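Local coordinates for protein RsfP (Uncultured bacterium, PDB 4GLJ) that probably catalyses the phosphorolysis of methylthioadenosine to adenine and methylthioribose 1-phosphate, and binds the dye rhodamine B, at residues Y78-Y83 with R124-F128; I93-V99 with A215-T221; I113-M117 with A140-C144; A169-I174 with D194-N200. One frame throughout, in Å; residues are numbered along the deposited sequence. Where two conformers were deposited one is given.

Contacts 2 and 4 form the ligand-binding part of the group: their centres lie about 10 Å apart, and both touch the same phosphate and the same rhodamine B molecule. Contact 3, whose centre is about 12 Å from that of contact 2 and about 11 Å from that of contact 4, packs a loop on strand 111-119, which runs beside 213-221 and 169-173; Gln116 O is 2.9 Å from Tyr171 N. Contact 1 is more remote, its centre about 18 Å from each of the others. Yet Arg124 NH1 reaches Met198 O of contact 4 at 2.6 Å, and Ile82 CD1 packs on Ile93 CD1 of contact 2 at 3.8 Å.

Contact 1: residues Y78-Y83 with R124-F128; sequences YRANIY and RVSTF
Val125 lies over one face of the Arg79 guanidinium, where its CG1 is 3.6 Å from Arg79 CZ and displaced toward the rim of the group. The Phe128 ring, by contrast, meets the helix with its edge. Ile82 CG2 sits in the ring plane, 3.9 Å from Phe128 CZ, and Arg79 O approaches the same edge, 3.6 Å from Phe128 CE1. That carbonyl already accepts the helical bond from Tyr83 N, and the rim of the ring adds a carbon neighbour beside it. Arg79 reaches along the loop in stages: CB and CG lie against Phe128 CE1, CD is 3.4 Å from Thr127 O, and a bend at chi3 (-55°) then turns the guanidinium over Val125. Were Arg79 an alanine, the Val125 side chain would probably lose its flat cover and a gap would open beside Thr127 O. In the phosphorylase fold this joins the start of helix 78-87 to the loop between strand 111-119 and helix 145-157, at a place where the loop also meets a second subunit: Ser126 O takes a hydrogen bond from Gln178 of that subunit. Within the chain, Glu209 holds both Thr127 OG1 and the backbone N of Phe128. At the other end of the contact the Tyr78 ring and the Arg124 guanidinium are turned only 11° from each other. Tyr78 OH and Arg124 NH1 come to 3.3 Å, but the angle is too poor for a hydrogen bond. Tyr78 OH bonds instead to Pro73 O, while Arg124 NH1 bonds to Met198 O and NE forms a salt bridge with Glu175.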
# COMPACT_ATOMS: atom_id res chain seq x y z
N TYR A 78 -5.35 7.77 14.80
CA TYR A 78 -5.40 9.09 14.13
C TYR A 78 -6.81 9.68 14.09
O TYR A 78 -6.93 10.87 14.27
CB TYR A 78 -4.88 8.92 12.68
CG TYR A 78 -3.41 8.61 12.65
CD1 TYR A 78 -2.48 9.61 12.81
CD2 TYR A 78 -2.98 7.28 12.53
CE1 TYR A 78 -1.13 9.30 12.83
CE2 TYR A 78 -1.62 6.96 12.56
CZ TYR A 78 -0.74 7.95 12.78
OH TYR A 78 0.58 7.68 12.79
N ARG A 79 -7.85 8.90 13.79
CA ARG A 79 -9.20 9.40 13.72
C ARG A 79 -9.74 9.90 15.06
O ARG A 79 -10.22 10.97 15.11
CB ARG A 79 -10.15 8.35 13.13
CG ARG A 79 -10.13 8.18 11.63
CD ARG A 79 -11.04 7.06 11.17
NE ARG A 79 -10.72 5.84 11.84
CZ ARG A 79 -11.47 4.76 11.89
NH1 ARG A 79 -12.63 4.69 11.28
NH2 ARG A 79 -11.03 3.73 12.56
N ALA A 80 -9.57 9.14 16.14
CA ALA A 80 -9.83 9.68 17.52
C ALA A 80 -9.12 10.94 17.88
O ALA A 80 -9.73 11.83 18.47
CB ALA A 80 -9.65 8.58 18.59
N ASN A 81 -7.84 11.05 17.57
CA ASN A 81 -7.06 12.24 17.93
C ASN A 81 -7.60 13.50 17.24
O ASN A 81 -7.79 14.54 17.87
CB ASN A 81 -5.60 12.05 17.51
CG ASN A 81 -4.85 11.03 18.38
OD1 ASN A 81 -5.36 10.65 19.46
ND2 ASN A 81 -3.63 10.62 17.96
N ILE A 82 -7.90 13.38 15.94
CA ILE A 82 -8.32 14.55 15.16
C ILE A 82 -9.73 14.81 15.56
O ILE A 82 -10.09 15.96 15.75
CB ILE A 82 -8.17 14.23 13.61
CG1 ILE A 82 -6.68 14.21 13.20
CG2 ILE A 82 -8.90 15.29 12.78
CD1 ILE A 82 -5.85 15.44 13.55
N TYR A 83 -10.56 13.76 15.77
CA TYR A 83 -11.95 14.00 16.14
C TYR A 83 -11.99 14.74 17.51
O TYR A 83 -12.75 15.72 17.74
CB TYR A 83 -12.74 12.70 16.27
CG TYR A 83 -14.26 12.91 16.34
CD1 TYR A 83 -15.05 12.88 15.18
CD2 TYR A 83 -14.93 13.16 17.56
CE1 TYR A 83 -16.44 13.07 15.23
CE2 TYR A 83 -16.32 13.36 17.62
CZ TYR A 83 -17.06 13.32 16.44
OH TYR A 83 -18.42 13.55 16.47
N ARG A 124 -3.52 2.10 7.37
CA ARG A 124 -4.16 3.01 8.28
C ARG A 124 -5.49 3.47 7.76
O ARG A 124 -5.63 3.63 6.59
CB ARG A 124 -3.23 4.18 8.53
CG ARG A 124 -1.96 3.75 9.20
CD ARG A 124 -0.92 4.79 9.04
NE ARG A 124 0.39 4.32 9.35
CZ ARG A 124 1.37 5.11 9.70
NH1 ARG A 124 1.16 6.38 9.80
NH2 ARG A 124 2.55 4.62 9.95
N VAL A 125 -6.48 3.63 8.62
CA VAL A 125 -7.74 4.10 8.12
C VAL A 125 -7.49 5.57 7.82
O VAL A 125 -7.11 6.31 8.72
CB VAL A 125 -8.86 3.94 9.16
CG1 VAL A 125 -10.21 4.50 8.58
CG2 VAL A 125 -8.94 2.48 9.51
N SER A 126 -7.77 6.03 6.59
CA SER A 126 -7.27 7.37 6.24
C SER A 126 -8.41 8.37 5.88
O SER A 126 -8.18 9.42 5.28
CB SER A 126 -6.25 7.25 5.08
OG SER A 126 -6.92 6.55 4.02
N THR A 127 -9.62 8.06 6.35
CA THR A 127 -10.79 8.92 6.16
C THR A 127 -11.79 8.64 7.25
O THR A 127 -11.82 7.56 7.87
CB THR A 127 -11.45 8.66 4.77
OG1 THR A 127 -12.57 9.53 4.58
CG2 THR A 127 -11.95 7.22 4.64
N PHE A 128 -12.63 9.62 7.49
CA PHE A 128 -13.73 9.47 8.39
C PHE A 128 -14.93 9.01 7.60
O PHE A 128 -15.94 8.68 8.19
CB PHE A 128 -14.15 10.82 8.96
CG PHE A 128 -13.19 11.37 9.96
CD1 PHE A 128 -13.11 10.82 11.26
CD2 PHE A 128 -12.45 12.51 9.67
CE1 PHE A 128 -12.25 11.36 12.20
CE2 PHE A 128 -11.61 13.04 10.64
CZ PHE A 128 -11.51 12.51 11.91

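Contact 2: residues I93-V99 with A215-T221; sequences IVSVSAV and ATLALVT. With RHB (N-[9-(2-carboxyphenyl)-6-(diethylamino)-3H-xanthen-3-ylidene]-N-ethylethanaminium), chain C; PO4 (phosphate ion), chain D.
Ser95 O takes the shortest bond between the two strands, from Leu217 N at 2.7 Å, with the donor in line with the carbonyl (C=O...N angle 175°). Thr216 CA also makes a CA-H...O contact with this oxygen, at 3.3 Å. Ser95 N bonds to Ala215 O and Ser97 N to Leu217 O, and Leu219 N reaches Ser97 O, Val99 N reaches Leu219 O and Thr221 N reaches Val99 O. This is the regular ladder of two parallel neighbours, strands 92-101 and 213-221, in the central mixed sheet of the phosphorylase fold, and their segment axes are 27° apart. On one face Val96 CG1 packs 3.9 Å from Leu219 CD1, toward helix 237-263. On the other, the CG1 and CG2 branches of Val99 both lie against Ala218 CB; CG2 occupies the slot between backbone N and carbonyl carbon, from which it also reaches Val220 CG2 at 4.1 Å. This second face also carries a buried polar cluster. Ser97 OG donates to Ser95 OG at 3.0 Å, and Asn200 OD1 is hydrogen-bonded by both Ser95 OG and Thr216 OG1, while Asn200 ND2 bonds to Ser97 OG. With an alanine at Ser95, the Ser97 hydroxyl would lose its acceptor and Asn200 one of the groups that fix its amide, which would probably be freer to turn. At the far end Ala98 N donates to phosphate O2 at 2.9 Å in a nearly straight bond (174°), joining Ser22, Arg64, His65 and Thr199 round that ion. The carbonyl O of Ala98 is 3.0 Å from C34 of rhodamine B.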
# COMPACT_ATOMS: atom_id res chain seq x y z
N ILE A 93 -3.87 23.29 13.72
CA ILE A 93 -2.94 22.27 14.29
C ILE A 93 -1.53 22.47 13.77
O ILE A 93 -1.34 22.65 12.57
CB ILE A 93 -3.37 20.81 13.91
CG1 ILE A 93 -4.71 20.52 14.60
CG2 ILE A 93 -2.31 19.78 14.34
CD1 ILE A 93 -5.34 19.19 14.14
N VAL A 94 -0.56 22.44 14.69
CA VAL A 94 0.82 22.30 14.34
C VAL A 94 1.25 20.91 14.78
O VAL A 94 1.27 20.57 15.94
CB VAL A 94 1.76 23.36 14.98
CG1 VAL A 94 3.22 23.13 14.53
CG2 VAL A 94 1.31 24.75 14.53
N SER A 95 1.70 20.12 13.82
CA SER A 95 2.20 18.76 14.09
C SER A 95 3.73 18.92 14.18
O SER A 95 4.39 19.53 13.32
CB SER A 95 1.92 17.89 12.83
OG SER A 95 2.93 16.85 12.78
N VAL A 96 4.31 18.37 15.21
CA VAL A 96 5.71 18.50 15.42
C VAL A 96 6.27 17.11 15.35
O VAL A 96 5.90 16.27 16.19
CB VAL A 96 6.04 19.14 16.78
CG1 VAL A 96 7.57 19.22 16.88
CG2 VAL A 96 5.36 20.54 16.91
N SER A 97 7.06 16.83 14.31
CA SER A 97 7.44 15.45 13.99
C SER A 97 8.93 15.24 13.70
O SER A 97 9.55 16.06 12.99
CB SER A 97 6.70 15.04 12.73
OG SER A 97 5.35 15.10 13.09
N ALA A 98 9.46 14.11 14.18
CA ALA A 98 10.87 13.77 13.95
C ALA A 98 10.90 13.18 12.54
O ALA A 98 9.99 12.37 12.17
CB ALA A 98 11.37 12.73 14.96
N VAL A 99 11.90 13.58 11.75
CA VAL A 99 12.02 13.03 10.39
C VAL A 99 13.47 12.68 10.08
O VAL A 99 14.45 13.10 10.76
CB VAL A 99 11.52 14.01 9.28
CG1 VAL A 99 10.01 14.24 9.43
CG2 VAL A 99 12.39 15.29 9.24
N ALA A 215 -0.47 22.10 9.62
CA ALA A 215 0.88 22.16 9.01
C ALA A 215 1.90 21.47 9.92
O ALA A 215 1.63 21.17 11.09
CB ALA A 215 1.31 23.58 8.62
N THR A 216 3.10 21.25 9.39
CA THR A 216 4.06 20.36 10.10
C THR A 216 5.35 21.15 10.36
O THR A 216 5.84 21.84 9.49
CB THR A 216 4.38 19.12 9.22
OG1 THR A 216 3.17 18.31 9.15
CG2 THR A 216 5.48 18.25 9.89
N LEU A 217 5.82 21.07 11.59
CA LEU A 217 7.18 21.47 11.91
C LEU A 217 8.04 20.16 12.06
O LEU A 217 7.89 19.42 13.03
CB LEU A 217 7.18 22.26 13.24
CG LEU A 217 8.55 22.66 13.82
CD1 LEU A 217 9.21 23.63 12.86
CD2 LEU A 217 8.40 23.31 15.20
N ALA A 218 8.87 19.86 11.05
CA ALA A 218 9.66 18.62 11.03
C ALA A 218 11.04 18.88 11.64
O ALA A 218 11.67 19.89 11.33
CB ALA A 218 9.75 18.09 9.62
N LEU A 219 11.48 17.95 12.46
CA LEU A 219 12.74 18.04 13.15
C LEU A 219 13.64 16.93 12.59
O LEU A 219 13.37 15.76 12.74
CB LEU A 219 12.52 17.78 14.65
CG LEU A 219 11.32 18.50 15.29
CD1 LEU A 219 11.29 18.19 16.79
CD2 LEU A 219 11.45 20.00 15.05
N VAL A 220 14.69 17.34 11.93
CA VAL A 220 15.63 16.42 11.32
C VAL A 220 16.47 15.74 12.37
O VAL A 220 17.27 16.37 13.12
CB VAL A 220 16.50 17.10 10.22
CG1 VAL A 220 17.39 16.03 9.61
CG2 VAL A 220 15.60 17.79 9.14
N THR A 221 16.32 14.44 12.45
CA THR A 221 17.02 13.71 13.49
C THR A 221 18.21 12.94 12.94
O THR A 221 19.12 12.54 13.69
CB THR A 221 16.14 12.77 14.30
OG1 THR A 221 15.36 11.97 13.40
CG2 THR A 221 15.22 13.56 15.23
O2 RHB C . 18.77 8.83 12.68
C26 RHB C . 18.97 8.82 13.92
C19 RHB C . 17.75 8.60 14.77
C14 RHB C . 16.61 8.15 14.16
C15 RHB C . 15.46 7.93 14.91
C16 RHB C . 15.43 8.19 16.27
C17 RHB C . 16.57 8.67 16.90
C18 RHB C . 17.72 8.87 16.14
C9 RHB C . 16.60 7.81 12.72
C8 RHB C . 17.76 7.11 12.11
C13 RHB C . 18.86 6.85 12.93
C12 RHB C . 19.97 6.23 12.40
C11 RHB C . 20.01 5.85 11.06
N1 RHB C . 21.20 5.21 10.62
C35 RHB C . 21.47 4.00 11.43
C36 RHB C . 22.60 4.23 12.42
C22 RHB C . 21.18 4.84 9.19
C23 RHB C . 21.78 3.45 8.98
C10 RHB C . 18.89 6.12 10.23
C7 RHB C . 17.74 6.76 10.76
O1 RHB C . 16.62 7.05 9.97
C1 RHB C . 15.48 7.69 10.49
C2 RHB C . 15.44 8.07 11.85
C6 RHB C . 14.35 7.98 9.71
C5 RHB C . 13.26 8.62 10.33
C4 RHB C . 13.24 9.00 11.66
C3 RHB C . 14.34 8.72 12.43
N2 RHB C . 12.10 8.86 9.63
C24 RHB C . 12.06 7.70 8.77
C25 RHB C . 10.68 7.12 8.90
C33 RHB C . 11.00 8.57 10.55
C34 RHB C . 10.94 9.59 11.69
O3 RHB C . 20.12 9.01 14.41
P PO4 D . 6.80 11.36 15.05
O1 PO4 D . 7.67 10.14 15.18
O2 PO4 D . 7.67 12.44 15.65
O3 PO4 D . 6.55 11.50 13.60
O4 PO4 D . 5.50 11.25 15.84

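Contact 3: residues I113-M117 with A140-C144; sequences IPDQM and ADPLC
Leu143, Pro142 and Met117 carry this contact, which packs the loop leading to helix 145-157 against strand 111-119 of the central mixed sheet of the phosphorylase fold, where the strand turns a corner at Asp115. Leu143 has the most surface buried by the contact. Its CD1 methyl reaches Met117 CG at 3.5 Å and also lies beside the Pro114 ring, 3.8 Å from Pro114 CG. CG of Leu143 stands beside its own backbone N (chi1 -63°), which points the branch at the strand, with CD1 doing most of the touching. The Met117 side chain crosses Leu143 at about a right angle and runs past Pro142 in the opposite direction, with Met117 CG 3.9 Å from Pro142 CG; it was modelled in two conformers, so its tip is less certain. A water ties the two backbones together, donating to Asp115 O and to Leu143 O. The second subunit lies close by: its Arg182 forms a salt bridge with Asp141, and its Ala183 N bonds to Gln116 OE1. Gln116 NE2, the other end of that amide, donates to Ala140 O at 2.9 Å, within both the amide and the carbonyl plane.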
# COMPACT_ATOMS: atom_id res chain seq x y z
N ILE A 113 9.97 22.86 7.15
CA ILE A 113 8.51 23.12 7.10
C ILE A 113 8.03 22.67 5.70
O ILE A 113 8.10 23.42 4.73
CB ILE A 113 8.18 24.66 7.26
CG1 ILE A 113 8.94 25.26 8.45
CG2 ILE A 113 6.65 24.89 7.36
CD1 ILE A 113 8.68 24.52 9.72
N PRO A 114 7.58 21.45 5.60
CA PRO A 114 7.26 20.96 4.23
C PRO A 114 6.01 21.63 3.68
O PRO A 114 5.18 22.19 4.45
CB PRO A 114 7.02 19.45 4.46
CG PRO A 114 6.60 19.37 5.92
CD PRO A 114 7.52 20.38 6.60
N ASP A 115 5.90 21.69 2.34
CA ASP A 115 4.68 22.19 1.79
C ASP A 115 3.96 21.03 1.08
O ASP A 115 2.80 21.19 0.69
CB ASP A 115 4.95 23.38 0.84
CG ASP A 115 5.79 22.98 -0.39
OD1 ASP A 115 6.61 22.04 -0.34
OD2 ASP A 115 5.62 23.61 -1.43
N GLN A 116 4.62 19.86 0.91
CA GLN A 116 3.95 18.79 0.19
C GLN A 116 4.15 17.52 0.96
O GLN A 116 5.03 17.43 1.83
CB GLN A 116 4.51 18.67 -1.26
CG GLN A 116 3.88 19.68 -2.27
CD GLN A 116 2.34 19.45 -2.38
OE1 GLN A 116 1.90 18.32 -2.27
NE2 GLN A 116 1.54 20.52 -2.51
N MET A 117 3.41 16.49 0.56
CA MET A 117 3.45 15.19 1.27
C MET A 117 3.14 14.12 0.27
O MET A 117 2.42 14.38 -0.74
CB MET A 117 2.36 15.13 2.31
CG MET A 117 2.56 16.05 3.47
SD MET A 117 1.16 15.93 4.56
CE MET A 117 1.71 14.70 5.73
N ALA A 140 -4.63 18.76 -2.50
CA ALA A 140 -3.64 19.33 -3.47
C ALA A 140 -2.53 20.07 -2.71
O ALA A 140 -1.30 19.89 -2.98
CB ALA A 140 -4.30 20.27 -4.49
N ASP A 141 -2.96 20.93 -1.78
CA ASP A 141 -2.01 21.59 -0.88
C ASP A 141 -2.22 20.99 0.54
O ASP A 141 -3.17 21.40 1.28
CB ASP A 141 -2.16 23.14 -0.95
CG ASP A 141 -1.97 23.66 -2.34
OD1 ASP A 141 -0.85 23.56 -2.86
OD2 ASP A 141 -2.97 24.08 -2.97
N PRO A 142 -1.41 19.97 0.91
CA PRO A 142 -1.92 19.24 2.04
C PRO A 142 -1.56 19.85 3.42
O PRO A 142 -2.01 19.29 4.42
CB PRO A 142 -1.21 17.85 1.93
CG PRO A 142 0.11 18.26 1.30
CD PRO A 142 -0.31 19.23 0.22
N LEU A 143 -0.69 20.87 3.43
CA LEU A 143 -0.15 21.53 4.63
C LEU A 143 -0.43 23.01 4.42
O LEU A 143 0.01 23.58 3.43
CB LEU A 143 1.36 21.29 4.68
CG LEU A 143 1.69 19.78 4.83
CD1 LEU A 143 3.08 19.38 4.42
CD2 LEU A 143 1.25 19.25 6.21
N CYS A 144 -1.22 23.60 5.30
CA CYS A 144 -1.80 24.94 5.12
C CYS A 144 -0.69 25.94 4.99
O CYS A 144 0.10 26.10 5.92
CB CYS A 144 -2.72 25.33 6.32
SG CYS A 144 -3.28 27.07 6.43
O HOH W 1 0.50 22.70 1.07

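Contact 4: residues A169-I174 with D194-N200; sequences ATYVCI and DIIGMTN. With RHB (N-[9-(2-carboxyphenyl)-6-(diethylamino)-3H-xanthen-3-ylidene]-N-ethylethanaminium), chain C; PO4 (phosphate ion), chain D.
Tyr171 runs roughly along strand 195-197, from Ile195 at its root to the turn at its tip. Its CB meets Ile195 CG1 at 4.0 Å, and CD2 is 3.9 Å from Ile195 CD1. With CG opposite the backbone N (chi1 177°), the ring extends along the strand and is sandwiched: Gly197 N stands over one face, near the rim, and Asn200 CB over the other, 4.1 Å from the ring centroid as a CH-pi contact. CE1 lies against Asn200 CB, and CZ between Gly197 CA and Asn200 CB. At the tip, Tyr171 OH accepts two backbone N-H groups, from Asn200 N at 3.2 Å and Thr199 N at 3.3 Å, and so holds the turn. Gly197 has no CB at the very point where one would run into this oxygen. Strands 169-173 and 195-197 are the parallel neighbours of a beta-alpha-beta unit whose crossover is helix 182-190. Val172 N bonds to Ile195 O, Gly197 N to Val172 O and Ile174 N to Gly197 O. Where the pair begins, Asp194 grips the other strand twice: its OD1 takes Thr170 N at 2.8 Å through the anti lone pair, and its own N donates to Thr170 O. The end of the strand and the turn after it line the pocket. Ile196 CG1 and CG2 each lie 3.6 Å from C24 of rhodamine B. Met198 CG touches C25 of the same ethyl at 3.3 Å, and Ile174 CG1 packs on Met198 CG. Thr199 OG1 donates to phosphate O3, in a bond so short as modelled that its exact length is doubtful.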
# COMPACT_ATOMS: atom_id res chain seq x y z
N ALA A 169 9.48 21.84 1.19
CA ALA A 169 9.99 20.46 1.07
C ALA A 169 8.83 19.46 0.97
O ALA A 169 7.65 19.78 1.32
CB ALA A 169 10.82 20.14 2.33
N THR A 170 9.13 18.27 0.45
CA THR A 170 8.15 17.18 0.36
C THR A 170 8.42 16.10 1.40
O THR A 170 9.55 15.59 1.44
CB THR A 170 8.15 16.56 -1.03
OG1 THR A 170 7.69 17.55 -1.93
CG2 THR A 170 7.19 15.36 -1.07
N TYR A 171 7.41 15.78 2.25
CA TYR A 171 7.49 14.76 3.33
C TYR A 171 6.91 13.48 2.77
O TYR A 171 5.76 13.44 2.36
CB TYR A 171 6.61 15.23 4.51
CG TYR A 171 6.45 14.33 5.76
CD1 TYR A 171 5.71 13.09 5.71
CD2 TYR A 171 6.91 14.75 7.01
CE1 TYR A 171 5.51 12.31 6.90
CE2 TYR A 171 6.67 13.97 8.18
CZ TYR A 171 5.99 12.76 8.11
OH TYR A 171 5.78 12.08 9.33
N VAL A 172 7.70 12.40 2.78
CA VAL A 172 7.11 11.12 2.35
C VAL A 172 6.81 10.37 3.66
O VAL A 172 7.68 10.24 4.51
CB VAL A 172 8.01 10.31 1.38
CG1 VAL A 172 9.36 10.04 2.01
CG2 VAL A 172 7.35 8.93 1.11
N CYS A 173 5.58 9.82 3.78
CA CYS A 173 5.17 9.14 4.97
C CYS A 173 5.13 7.66 4.66
O CYS A 173 4.38 7.28 3.80
CB CYS A 173 3.76 9.56 5.37
SG CYS A 173 3.43 9.11 7.13
N ILE A 174 5.84 6.86 5.46
CA ILE A 174 5.86 5.42 5.23
C ILE A 174 5.17 4.76 6.40
O ILE A 174 4.92 5.39 7.48
CB ILE A 174 7.32 4.90 5.05
CG1 ILE A 174 8.15 5.09 6.35
CG2 ILE A 174 7.98 5.52 3.78
CD1 ILE A 174 9.43 4.23 6.36
N ASP A 194 12.05 14.96 0.30
CA ASP A 194 13.16 15.63 0.98
C ASP A 194 13.39 15.10 2.40
O ASP A 194 14.52 15.09 2.89
CB ASP A 194 12.84 17.13 1.04
CG ASP A 194 12.76 17.74 -0.36
OD1 ASP A 194 11.69 18.28 -0.74
OD2 ASP A 194 13.79 17.63 -1.11
N ILE A 195 12.30 14.70 3.05
CA ILE A 195 12.30 14.18 4.41
C ILE A 195 11.29 13.00 4.46
O ILE A 195 10.37 12.93 3.65
CB ILE A 195 11.94 15.26 5.43
CG1 ILE A 195 10.53 15.84 5.18
CG2 ILE A 195 13.04 16.36 5.43
CD1 ILE A 195 10.04 16.91 6.17
N ILE A 196 11.51 12.12 5.43
CA ILE A 196 10.78 10.92 5.64
C ILE A 196 10.31 10.79 7.06
O ILE A 196 11.10 10.90 8.05
CB ILE A 196 11.60 9.67 5.17
CG1 ILE A 196 10.80 8.35 5.45
CG2 ILE A 196 12.98 9.61 5.82
CD1 ILE A 196 11.19 7.30 4.43
N GLY A 197 9.03 10.50 7.22
CA GLY A 197 8.52 10.28 8.57
C GLY A 197 7.45 9.16 8.51
O GLY A 197 7.28 8.55 7.46
N MET A 198 6.80 8.85 9.65
CA MET A 198 5.86 7.69 9.69
C MET A 198 4.49 8.10 10.15
O MET A 198 3.61 7.22 10.30
CB MET A 198 6.44 6.60 10.61
CG MET A 198 7.83 6.10 10.14
SD MET A 198 8.38 4.74 11.18
CE MET A 198 9.95 4.43 10.42
N THR A 199 4.31 9.39 10.47
CA THR A 199 3.06 9.72 11.23
C THR A 199 2.12 10.79 10.61
O THR A 199 0.92 10.83 10.99
CB THR A 199 3.40 10.23 12.68
OG1 THR A 199 4.30 11.36 12.56
CG2 THR A 199 4.07 9.17 13.48
N ASN A 200 2.62 11.66 9.72
CA ASN A 200 1.79 12.79 9.33
C ASN A 200 0.71 12.44 8.30
O ASN A 200 -0.18 13.25 8.04
CB ASN A 200 2.67 14.01 8.96
CG ASN A 200 3.27 14.68 10.24
OD1 ASN A 200 3.33 15.89 10.31
ND2 ASN A 200 3.56 13.88 11.31
O2 RHB C . 18.77 8.83 12.68
C26 RHB C . 18.97 8.82 13.92
C19 RHB C . 17.75 8.60 14.77
C14 RHB C . 16.61 8.15 14.16
C15 RHB C . 15.46 7.93 14.91
C16 RHB C . 15.43 8.19 16.27
C17 RHB C . 16.57 8.67 16.90
C18 RHB C . 17.72 8.87 16.14
C9 RHB C . 16.60 7.81 12.72
C8 RHB C . 17.76 7.11 12.11
C13 RHB C . 18.86 6.85 12.93
C12 RHB C . 19.97 6.23 12.40
C11 RHB C . 20.01 5.85 11.06
N1 RHB C . 21.20 5.21 10.62
C35 RHB C . 21.47 4.00 11.43
C36 RHB C . 22.60 4.23 12.42
C22 RHB C . 21.18 4.84 9.19
C23 RHB C . 21.78 3.45 8.98
C10 RHB C . 18.89 6.12 10.23
C7 RHB C . 17.74 6.76 10.76
O1 RHB C . 16.62 7.05 9.97
C1 RHB C . 15.48 7.69 10.49
C2 RHB C . 15.44 8.07 11.85
C6 RHB C . 14.35 7.98 9.71
C5 RHB C . 13.26 8.62 10.33
C4 RHB C . 13.24 9.00 11.66
C3 RHB C . 14.34 8.72 12.43
N2 RHB C . 12.10 8.86 9.63
C24 RHB C . 12.06 7.70 8.77
C25 RHB C . 10.68 7.12 8.90
C33 RHB C . 11.00 8.57 10.55
C34 RHB C . 10.94 9.59 11.69
O3 RHB C . 20.12 9.01 14.41
P PO4 D . 6.80 11.36 15.05
O1 PO4 D . 7.67 10.14 15.18
O2 PO4 D . 7.67 12.44 15.65
O3 PO4 D . 6.55 11.50 13.60
O4 PO4 D . 5.50 11.25 15.84